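Local structure of 15-O-acetyltransferase (Fusarium sporotrichioides, 3FP0) at residues C279-L284 with A486-I491; P336-G341 with M356-A361; L435-G440 with A477-S482. The protein transfers an acetyl group to the 15-oxygen of trichothecene intermediates in the biosynthesis of mycotoxins such as T2-toxin. One frame throughout, in Å; residues are numbered along the deposited sequence.

Contact 1. Residues C279-L284 with A486-I491; sequences CVIHKL and ASTLNI. With Z9N (alpha-D-fructofuranose), chain B; GLC (alpha-D-glucopyranose), chain C.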
loop_
_atom_site.group_PDB
_atom_site.type_symbol
_atom_site.label_atom_id
_atom_site.label_comp_id
_atom_site.label_asym_id
_atom_site.label_seq_id
_atom_site.Cartn_x
_atom_site.Cartn_y
_atom_site.Cartn_z
ATOM N N CYS A 279 8.735 2.160 11.521
ATOM C CA CYS A 279 7.426 2.784 11.409
ATOM C C CYS A 279 6.991 3.285 12.802
ATOM O O CYS A 279 7.212 2.609 13.797
ATOM C CB CYS A 279 6.432 1.788 10.825
ATOM S SG CYS A 279 4.740 2.367 10.588
ATOM N N VAL A 280 6.446 4.504 12.847
ATOM C CA VAL A 280 5.780 5.068 14.030
ATOM C C VAL A 280 4.294 5.210 13.664
ATOM O O VAL A 280 3.977 5.604 12.550
ATOM C CB VAL A 280 6.362 6.465 14.385
ATOM C CG1 VAL A 280 5.798 6.996 15.724
ATOM C CG2 VAL A 280 7.885 6.421 14.412
ATOM N N ILE A 281 3.407 4.881 14.596
ATOM C CA ILE A 281 1.967 4.802 14.311
ATOM C C ILE A 281 1.230 5.654 15.345
ATOM O O ILE A 281 1.615 5.690 16.556
ATOM C CB ILE A 281 1.467 3.328 14.435
ATOM C CG1 ILE A 281 2.200 2.376 13.470
ATOM C CG2 ILE A 281 -0.090 3.224 14.261
ATOM C CD1 ILE A 281 1.985 0.885 13.845
ATOM N N HIS A 282 0.180 6.339 14.894
ATOM C CA HIS A 282 -0.732 7.034 15.786
ATOM C C HIS A 282 -2.135 6.636 15.362
ATOM O O HIS A 282 -2.626 6.981 14.269
ATOM C CB HIS A 282 -0.577 8.570 15.756
ATOM C CG HIS A 282 -1.423 9.266 16.773
ATOM N ND1 HIS A 282 -0.896 9.852 17.899
ATOM C CD2 HIS A 282 -2.763 9.438 16.852
ATOM C CE1 HIS A 282 -1.877 10.336 18.643
ATOM N NE2 HIS A 282 -3.021 10.083 18.036
ATOM N N LYS A 283 -2.771 5.892 16.251
ATOM C CA LYS A 283 -4.119 5.464 16.053
ATOM C C LYS A 283 -4.981 6.511 16.786
ATOM O O LYS A 283 -4.983 6.555 18.025
ATOM C CB LYS A 283 -4.268 4.047 16.632
ATOM C CG LYS A 283 -3.466 2.993 15.853
ATOM C CD LYS A 283 -3.868 1.530 16.167
ATOM C CE LYS A 283 -3.626 0.578 14.967
ATOM N NZ LYS A 283 -4.343 0.910 13.640
ATOM N N LEU A 284 -5.637 7.390 16.033
ATOM C CA LEU A 284 -6.639 8.278 16.616
ATOM C C LEU A 284 -7.838 7.448 17.057
ATOM O O LEU A 284 -8.161 6.407 16.446
ATOM C CB LEU A 284 -7.107 9.338 15.620
ATOM C CG LEU A 284 -6.115 10.369 15.059
ATOM C CD1 LEU A 284 -6.670 11.032 13.809
ATOM C CD2 LEU A 284 -5.726 11.422 16.054
ATOM N N ALA A 486 -12.056 4.681 13.203
ATOM C CA ALA A 486 -10.880 5.262 13.820
ATOM C C ALA A 486 -9.807 5.470 12.739
ATOM O O ALA A 486 -9.418 4.520 12.069
ATOM C CB ALA A 486 -10.361 4.372 14.951
ATOM N N SER A 487 -9.378 6.716 12.527
ATOM C CA SER A 487 -8.330 6.988 11.529
ATOM C C SER A 487 -6.974 6.647 12.115
ATOM O O SER A 487 -6.684 6.969 13.286
ATOM C CB SER A 487 -8.336 8.457 11.094
ATOM O OG SER A 487 -9.391 8.717 10.185
ATOM N N THR A 488 -6.126 6.027 11.298
ATOM C CA THR A 488 -4.765 5.707 11.712
ATOM C C THR A 488 -3.764 6.389 10.778
ATOM O O THR A 488 -3.925 6.370 9.545
ATOM C CB THR A 488 -4.506 4.175 11.779
ATOM O OG1 THR A 488 -5.229 3.628 12.902
ATOM C CG2 THR A 488 -2.979 3.857 11.916
ATOM N N LEU A 489 -2.761 7.019 11.379
ATOM C CA LEU A 489 -1.612 7.572 10.649
ATOM C C LEU A 489 -0.346 6.807 11.021
ATOM O O LEU A 489 -0.117 6.535 12.185
ATOM C CB LEU A 489 -1.361 9.033 11.023
ATOM C CG LEU A 489 -2.240 10.150 10.497
ATOM C CD1 LEU A 489 -3.646 10.011 11.155
ATOM C CD2 LEU A 489 -1.643 11.512 10.813
ATOM N N ASN A 490 0.479 6.473 10.040
ATOM C CA ASN A 490 1.834 6.014 10.362
ATOM C C ASN A 490 2.880 6.718 9.487
ATOM O O ASN A 490 2.527 7.323 8.436
ATOM C CB ASN A 490 1.923 4.463 10.373
ATOM C CG ASN A 490 1.852 3.843 8.981
ATOM O OD1 ASN A 490 2.537 4.295 8.053
ATOM N ND2 ASN A 490 1.059 2.761 8.840
ATOM N N ILE A 491 4.126 6.748 9.970
ATOM C CA ILE A 491 5.216 7.295 9.187
ATOM C C ILE A 491 6.270 6.204 9.064
ATOM O O ILE A 491 6.711 5.637 10.063
ATOM C CB ILE A 491 5.859 8.572 9.787
ATOM C CG1 ILE A 491 4.807 9.651 10.063
ATOM C CG2 ILE A 491 7.001 9.081 8.881
ATOM C CD1 ILE A 491 5.368 11.069 10.405
HETATM O O2 Z9N B . -2.114 8.149 21.956
HETATM C C1 Z9N B . -4.067 7.221 23.058
HETATM O O1 Z9N B . -4.215 5.894 22.574
HETATM C C2 Z9N B . -3.538 8.152 21.952
HETATM O O5 Z9N B . -3.872 9.498 22.229
HETATM C C3 Z9N B . -4.267 7.902 20.622
HETATM O O3 Z9N B . -4.701 6.560 20.474
HETATM C C4 Z9N B . -5.482 8.813 20.659
HETATM O O4 Z9N B . -5.583 9.577 19.488
HETATM C C5 Z9N B . -5.161 9.829 21.733
HETATM C C6 Z9N B . -6.246 9.912 22.809
HETATM O O6 Z9N B . -5.684 10.224 24.077
HETATM C C1 GLC C . -1.383 7.316 21.063
HETATM C C2 GLC C . -1.027 5.971 21.754
HETATM C C3 GLC C . 0.429 5.531 21.559
HETATM C C4 GLC C . 0.897 5.997 20.189
HETATM C C5 GLC C . 0.992 7.507 20.329
HETATM C C6 GLC C . 1.624 8.141 19.106
HETATM O O2 GLC C . -1.330 5.968 23.149
HETATM O O3 GLC C . 0.479 4.131 21.667
HETATM O O4 GLC C . 2.099 5.371 19.775
HETATM O O5 GLC C . -0.267 8.106 20.621
HETATM O O6 GLC C . 2.931 8.454 19.512
HETATM O O HOH W 1 -7.110 4.272 14.823
#
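K283 and T488 face each other as a non-hydrogen-bonded pair, and their polar ends meet on the face that also carries I281 and N490. K283 NZ donates to T488 OG1 at 3.0 Å. The lysine chain runs nearly straight and then bends at its last torsion (chi4 -58°), which turns the ammonium group back over the threonine. T488 OG1 also bonds to a water at 2.8 Å. That water donates to L284 O (2.9 Å), so the hydroxyl links a lysine tip to the backbone at the end of the strand. On the same face I281 CG2 touches the T488 methyl CG2 at 3.8 Å, and I281 CG1 lies alongside N490 CB.

Next along the strands, H282 and L489 form a hydrogen-bonded antiparallel pair. H282 N to L489 O is 2.7 Å and nearly straight (174°). L284 N reaches S487 O with a more bent bond. The H282 and L489 side chains share the other face of the sheet, where V511 of helix 500-516 covers H282 and L284. A linked glucose and fructose lie beside the histidine. The fructose hydroxyl O4 meets the imidazole at its edge, 3.0 Å from H282 NE2, and Q508 holds ND1.

This is the edge of a mixed five-stranded sheet: strand 277-283 is outermost and strand 486-494 is the next one in. D466 makes a salt bridge with K283 NZ, and the carbonyl of F467 takes N490 ND2. Both come from strand 457-469 of another sheet. The contact lies away from H414, which binds the substrate. With D466 beside it, K283 is probably charged, and its ammonium group is shared between that carboxylate and T488 OG1, which ties the edge pair to strand 457-469.

Contact 2. Residues P336-G341 with M356-A361; sequences PTSVDG and MCQTAA. With FP0 ((3alpha)-15-hydroxy-12,13-epoxytrichothec-9-en-3-yl acetate), chain D.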
loop_
_atom_site.group_PDB
_atom_site.type_symbol
_atom_site.label_atom_id
_atom_site.label_comp_id
_atom_site.label_asym_id
_atom_site.label_seq_id
_atom_site.Cartn_x
_atom_site.Cartn_y
_atom_site.Cartn_z
ATOM N N PRO A 336 4.434 15.519 -5.616
ATOM C CA PRO A 336 3.788 14.416 -6.362
ATOM C C PRO A 336 3.120 13.476 -5.354
ATOM O O PRO A 336 3.741 13.124 -4.383
ATOM C CB PRO A 336 4.977 13.734 -7.046
ATOM C CG PRO A 336 6.018 14.845 -7.171
ATOM C CD PRO A 336 5.876 15.612 -5.896
ATOM N N THR A 337 1.839 13.163 -5.525
ATOM C CA THR A 337 1.109 12.353 -4.556
ATOM C C THR A 337 0.292 11.330 -5.317
ATOM O O THR A 337 -0.388 11.669 -6.291
ATOM C CB THR A 337 0.188 13.186 -3.638
ATOM O OG1 THR A 337 0.970 14.210 -3.006
ATOM C CG2 THR A 337 -0.399 12.338 -2.528
ATOM N N SER A 338 0.360 10.085 -4.866
ATOM C CA SER A 338 -0.207 8.983 -5.628
ATOM C C SER A 338 -1.699 8.908 -5.394
ATOM O O SER A 338 -2.212 9.312 -4.345
ATOM C CB SER A 338 0.443 7.656 -5.231
ATOM O OG SER A 338 0.195 7.435 -3.857
ATOM N N VAL A 339 -2.381 8.368 -6.384
ATOM C CA VAL A 339 -3.816 8.211 -6.369
ATOM C C VAL A 339 -4.194 6.823 -6.969
ATOM O O VAL A 339 -3.552 6.320 -7.908
ATOM C CB VAL A 339 -4.598 9.449 -7.022
ATOM C CG1 VAL A 339 -3.831 10.826 -6.833
ATOM C CG2 VAL A 339 -4.895 9.265 -8.465
ATOM N N ASP A 340 -5.192 6.187 -6.372
ATOM C CA ASP A 340 -5.763 4.975 -6.932
ATOM C C ASP A 340 -6.297 5.307 -8.376
ATOM O O ASP A 340 -7.056 6.273 -8.590
ATOM C CB ASP A 340 -6.844 4.447 -5.963
ATOM C CG ASP A 340 -7.668 3.333 -6.543
ATOM O OD1 ASP A 340 -7.256 2.743 -7.540
ATOM O OD2 ASP A 340 -8.749 3.051 -5.984
ATOM N N GLY A 341 -5.827 4.550 -9.357
ATOM C CA GLY A 341 -6.154 4.795 -10.753
ATOM C C GLY A 341 -7.339 4.026 -11.309
ATOM O O GLY A 341 -7.626 4.107 -12.500
ATOM N N MET A 356 -1.172 -3.694 -9.367
ATOM C CA MET A 356 -0.879 -2.267 -9.248
ATOM C C MET A 356 -1.767 -1.439 -10.198
ATOM O O MET A 356 -1.853 -1.722 -11.400
ATOM C CB MET A 356 0.595 -2.001 -9.572
ATOM C CG MET A 356 1.022 -0.524 -9.466
ATOM S SD MET A 356 1.498 -0.137 -7.730
ATOM C CE MET A 356 3.071 -1.039 -7.646
ATOM N N CYS A 357 -2.441 -0.424 -9.661
ATOM C CA CYS A 357 -3.190 0.498 -10.512
ATOM C C CYS A 357 -3.141 1.870 -9.884
ATOM O O CYS A 357 -4.066 2.273 -9.181
ATOM C CB CYS A 357 -4.642 0.051 -10.719
ATOM S SG CYS A 357 -5.526 1.112 -11.913
ATOM N N GLN A 358 -2.041 2.573 -10.129
ATOM C CA GLN A 358 -1.767 3.818 -9.461
ATOM C C GLN A 358 -1.473 4.921 -10.499
ATOM O O GLN A 358 -0.952 4.668 -11.566
ATOM C CB GLN A 358 -0.536 3.677 -8.534
ATOM C CG GLN A 358 -0.781 2.764 -7.370
ATOM C CD GLN A 358 -1.693 3.432 -6.346
ATOM O OE1 GLN A 358 -1.417 4.561 -5.935
ATOM N NE2 GLN A 358 -2.806 2.772 -5.976
ATOM N N THR A 359 -1.792 6.147 -10.146
ATOM C CA THR A 359 -1.318 7.272 -10.885
ATOM C C THR A 359 -1.043 8.320 -9.828
ATOM O O THR A 359 -0.862 7.969 -8.669
ATOM C CB THR A 359 -2.282 7.704 -12.040
ATOM O OG1 THR A 359 -1.658 8.762 -12.804
ATOM C CG2 THR A 359 -3.698 8.113 -11.537
ATOM N N ALA A 360 -1.043 9.597 -10.197
ATOM C CA ALA A 360 -0.521 10.642 -9.332
ATOM C C ALA A 360 -1.012 12.026 -9.738
ATOM O O ALA A 360 -1.434 12.235 -10.868
ATOM C CB ALA A 360 1.019 10.621 -9.306
ATOM N N ALA A 361 -0.982 12.936 -8.769
ATOM C CA ALA A 361 -1.254 14.359 -8.951
ATOM C C ALA A 361 -0.124 15.112 -8.305
ATOM O O ALA A 361 0.670 14.537 -7.563
ATOM C CB ALA A 361 -2.566 14.727 -8.291
HETATM C C2 FP0 D . 5.958 5.517 -5.734
HETATM C C6 FP0 D . 4.172 4.503 -3.616
HETATM C C5 FP0 D . 3.927 4.292 -5.152
HETATM C C4 FP0 D . 3.486 5.589 -5.847
HETATM C C3 FP0 D . 4.778 6.328 -6.294
HETATM C C11 FP0 D . 5.135 5.691 -3.372
HETATM C C10 FP0 D . 5.729 5.656 -1.948
HETATM C C9 FP0 D . 5.685 4.557 -1.142
HETATM C C8 FP0 D . 4.960 3.289 -1.520
HETATM C C12 FP0 D . 5.300 4.154 -5.845
HETATM C C13 FP0 D . 6.123 2.901 -5.808
HETATM O O4 FP0 D . 3.187 8.354 -7.151
HETATM C C17 FP0 D . 3.987 8.661 -6.272
HETATM C C18 FP0 D . 4.132 9.999 -5.594
HETATM O O3 FP0 D . 4.881 7.665 -5.815
HETATM O O2 FP0 D . 5.485 3.379 -7.028
HETATM O O1 FP0 D . 6.215 5.800 -4.339
HETATM C C14 FP0 D . 2.889 3.195 -5.481
HETATM C C7 FP0 D . 4.813 3.224 -3.032
HETATM C C15 FP0 D . 2.843 4.887 -2.958
HETATM O O12 FP0 D . 2.039 3.767 -2.545
HETATM C C16 FP0 D . 6.353 4.564 0.200
HETATM O O HOH W 2 -0.613 5.077 -3.362
#
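P336 CA makes a CA-H...O contact with A361 O at the start of a two-stranded antiparallel ribbon, strand 333-340 with strand 358-365. The ribbon borders the trichothecene pocket of this CoA-dependent acyltransferase fold. T337 follows as a hydrogen-bonded pair with A361, its N giving a 2.7 Å bond to A361 O. Helix 379-401 covers this face through Y397.

S338 pairs with A360 on the pocket face. S338 CB lies 3.4 Å from the acetyl oxygen O4 of the bound substrate, 15-deacetylcalonectrin, and A360 CB is near the same atom. The hydroxyl of S338 sits between its backbone N and carbonyl carbon (chi1 61°), which stands it up toward a water. This water donates to Q358 OE1 at 2.7 Å and also bonds S338 OG. The same water lies 3.1 Å from the substrate hydroxyl O12 and bonds to it. O12 is the 15-oxygen that the enzyme acetylates. A bend at chi2 (-73°) brings the Q358 amide back toward strand 333-340, with OE1 turned to the water and NE2 to D190. D190 and H186 match the HxxxD motif of the superfamily. H414, the experimentally identified substrate-binding residue, lies about 4 Å from A360 between side chains.

V339 points to the face away from the substrate and lies side by side with T359. Their methyls are tight, with V339 CG2 to T359 CG2 at 3.5 Å. The V339 side chain is turned off the usual staggered position, which suggests some strain. At D340 the side chain leaves the ribbon and its carboxylate makes a salt bridge with R342. G341 ends the pairing: its N donates to C357 O at 2.9 Å, approaching from above the carbonyl plane, and C357 SG rests 3.5 Å from G341 C.

Contact 3. Residues L435-G440 with A477-S482; sequences LFISDG and AIRLDS. With FP0 ((3alpha)-15-hydroxy-12,13-epoxytrichothec-9-en-3-yl acetate), chain D.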
loop_
_atom_site.group_PDB
_atom_site.type_symbol
_atom_site.label_atom_id
_atom_site.label_comp_id
_atom_site.label_asym_id
_atom_site.label_seq_id
_atom_site.Cartn_x
_atom_site.Cartn_y
_atom_site.Cartn_z
ATOM N N LEU A 435 6.289 12.646 2.018
ATOM C CA LEU A 435 5.322 12.217 1.000
ATOM C C LEU A 435 4.067 11.747 1.718
ATOM O O LEU A 435 4.168 11.080 2.774
ATOM C CB LEU A 435 5.914 11.092 0.139
ATOM C CG LEU A 435 4.937 10.390 -0.827
ATOM C CD1 LEU A 435 4.349 11.383 -1.840
ATOM C CD2 LEU A 435 5.597 9.229 -1.552
ATOM N N PHE A 436 2.899 12.130 1.198
ATOM C CA PHE A 436 1.624 11.676 1.748
ATOM C C PHE A 436 0.982 10.562 0.917
ATOM O O PHE A 436 0.956 10.622 -0.310
ATOM C CB PHE A 436 0.632 12.862 1.944
ATOM C CG PHE A 436 -0.719 12.459 2.518
ATOM C CD1 PHE A 436 -0.817 11.830 3.761
ATOM C CD2 PHE A 436 -1.906 12.743 1.818
ATOM C CE1 PHE A 436 -2.057 11.442 4.295
ATOM C CE2 PHE A 436 -3.146 12.373 2.360
ATOM C CZ PHE A 436 -3.218 11.710 3.604
ATOM N N ILE A 437 0.449 9.559 1.606
ATOM C CA ILE A 437 -0.227 8.433 0.963
ATOM C C ILE A 437 -1.622 8.266 1.589
ATOM O O ILE A 437 -1.747 8.008 2.794
ATOM C CB ILE A 437 0.587 7.090 1.081
ATOM C CG1 ILE A 437 2.043 7.293 0.634
ATOM C CG2 ILE A 437 -0.104 5.957 0.262
ATOM C CD1 ILE A 437 3.039 6.304 1.167
ATOM N N SER A 438 -2.660 8.386 0.761
ATOM C CA SER A 438 -4.023 8.296 1.243
ATOM C C SER A 438 -4.780 7.027 0.818
ATOM O O SER A 438 -5.087 6.845 -0.363
ATOM C CB SER A 438 -4.813 9.532 0.821
ATOM O OG SER A 438 -6.054 9.500 1.492
ATOM N N ASP A 439 -5.109 6.175 1.792
ATOM C CA ASP A 439 -5.663 4.817 1.513
ATOM C C ASP A 439 -7.179 4.611 1.739
ATOM O O ASP A 439 -7.767 3.660 1.211
ATOM C CB ASP A 439 -4.866 3.751 2.284
ATOM C CG ASP A 439 -3.490 3.451 1.636
ATOM O OD1 ASP A 439 -3.207 3.988 0.529
ATOM O OD2 ASP A 439 -2.686 2.690 2.228
ATOM N N GLY A 440 -7.806 5.468 2.534
ATOM C CA GLY A 440 -9.256 5.396 2.692
ATOM C C GLY A 440 -9.687 4.339 3.689
ATOM O O GLY A 440 -8.899 3.906 4.529
ATOM N N ALA A 477 7.444 8.982 4.678
ATOM C CA ALA A 477 6.164 8.756 3.990
ATOM C C ALA A 477 5.099 8.582 5.029
ATOM O O ALA A 477 5.256 7.775 5.959
ATOM C CB ALA A 477 6.219 7.510 3.065
ATOM N N ILE A 478 4.009 9.320 4.865
ATOM C CA ILE A 478 2.923 9.344 5.820
ATOM C C ILE A 478 1.696 8.727 5.176
ATOM O O ILE A 478 1.288 9.147 4.093
ATOM C CB ILE A 478 2.601 10.795 6.339
ATOM C CG1 ILE A 478 3.832 11.470 6.958
ATOM C CG2 ILE A 478 1.451 10.753 7.356
ATOM C CD1 ILE A 478 4.569 12.345 6.031
ATOM N N ARG A 479 1.128 7.720 5.851
ATOM C CA ARG A 479 0.008 6.972 5.318
ATOM C C ARG A 479 -1.190 7.061 6.240
ATOM O O ARG A 479 -1.094 6.788 7.442
ATOM C CB ARG A 479 0.422 5.519 5.139
ATOM C CG ARG A 479 -0.494 4.675 4.326
ATOM C CD ARG A 479 0.269 3.368 4.055
ATOM N NE ARG A 479 -0.233 2.825 2.827
ATOM C CZ ARG A 479 0.447 2.629 1.705
ATOM N NH1 ARG A 479 -0.230 2.143 0.711
ATOM N NH2 ARG A 479 1.756 2.869 1.572
ATOM N N LEU A 480 -2.321 7.401 5.661
ATOM C CA LEU A 480 -3.579 7.486 6.394
ATOM C C LEU A 480 -4.572 6.431 5.953
ATOM O O LEU A 480 -4.814 6.286 4.764
ATOM C CB LEU A 480 -4.219 8.877 6.153
ATOM C CG LEU A 480 -5.608 9.136 6.788
ATOM C CD1 LEU A 480 -5.473 9.308 8.264
ATOM C CD2 LEU A 480 -6.304 10.363 6.149
ATOM N N ASP A 481 -5.193 5.740 6.900
ATOM C CA ASP A 481 -6.399 4.953 6.598
ATOM C C ASP A 481 -7.365 4.979 7.788
ATOM O O ASP A 481 -7.189 5.775 8.738
ATOM C CB ASP A 481 -6.049 3.506 6.134
ATOM C CG ASP A 481 -5.369 2.664 7.231
ATOM O OD1 ASP A 481 -5.361 3.039 8.422
ATOM O OD2 ASP A 481 -4.890 1.559 6.911
ATOM N N SER A 482 -8.352 4.099 7.747
ATOM C CA SER A 482 -9.409 4.062 8.741
ATOM C C SER A 482 -9.927 2.637 8.930
ATOM O O SER A 482 -10.048 1.883 7.952
ATOM C CB SER A 482 -10.587 4.938 8.283
ATOM O OG SER A 482 -11.610 4.974 9.282
HETATM C C2 FP0 D . 5.958 5.517 -5.734
HETATM C C6 FP0 D . 4.172 4.503 -3.616
HETATM C C5 FP0 D . 3.927 4.292 -5.152
HETATM C C4 FP0 D . 3.486 5.589 -5.847
HETATM C C3 FP0 D . 4.778 6.328 -6.294
HETATM C C11 FP0 D . 5.135 5.691 -3.372
HETATM C C10 FP0 D . 5.729 5.656 -1.948
HETATM C C9 FP0 D . 5.685 4.557 -1.142
HETATM C C8 FP0 D . 4.960 3.289 -1.520
HETATM C C12 FP0 D . 5.300 4.154 -5.845
HETATM C C13 FP0 D . 6.123 2.901 -5.808
HETATM O O4 FP0 D . 3.187 8.354 -7.151
HETATM C C17 FP0 D . 3.987 8.661 -6.272
HETATM C C18 FP0 D . 4.132 9.999 -5.594
HETATM O O3 FP0 D . 4.881 7.665 -5.815
HETATM O O2 FP0 D . 5.485 3.379 -7.028
HETATM O O1 FP0 D . 6.215 5.800 -4.339
HETATM C C14 FP0 D . 2.889 3.195 -5.481
HETATM C C7 FP0 D . 4.813 3.224 -3.032
HETATM C C15 FP0 D . 2.843 4.887 -2.958
HETATM O O12 FP0 D . 2.039 3.767 -2.545
HETATM C C16 FP0 D . 6.353 4.564 0.200
#
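R479 and D439 are brought together by their torsions. R479 CG is anti to the backbone N (chi1 -167°) and the chain stays extended to NE. D439 CG is anti to its carbonyl carbon (chi1 -76°), which swings the carboxylate across to the arginine. The two residues lie on adjacent parallel strands, 431-441 and 477-483, inside a mixed five-stranded sheet. R479 grips the aspartate side-on, with two nitrogens on one oxygen. NE to D439 OD2 is a short 2.5 Å, and NH1 to D439 OD2 is 2.9 Å. That oxygen lies at the edge of the guanidinium, near its plane, yet the carboxylate and guanidinium planes are turned 60° apart. R195 makes a further salt bridge to D439 OD2, so three arginine nitrogens share one oxygen. This would favour the ionised carboxylate.

I437 lays CG2 over the centre of one guanidinium face, 3.7 Å above it. The arginine is thus held at its edge and on this face. The strands are joined by regular parallel bonds, among them I437 N to I478 O at 2.7 Å.

On the opposite face of the sheet the F436 ring points its edge at L480: F436 CE1 to L480 CB is 3.8 Å. Helix 306-321 covers these two side chains through T310.

The R479 face also reaches the substrate pocket. I437 CD1 packs against A477 CB at 3.9 Å. Beside them L435 CD2 touches the substrate ring carbon C10 at 3.6 Å.

Overall arrangement
From the N terminus, strand 277-283 comes first, and its partner in contact 1 arrives only with strand 486-494. Contact 1 therefore closes a long loop, and the other two contacts nest inside it. Contact 2 closes a short loop between strands 333-340 and 358-365. Contact 3 then opens with strand 431-441 and closes at strand 477-483. Contacts 2 and 3 follow in series. Strands 477-483 and 486-494 are neighbours, so contacts 1 and 3 belong to one sheet and bond directly. Contact 2 is a separate ribbon. It packs on contact 3, and both touch the substrate, while contact 1 lies about 21 Å from contact 2 between centres.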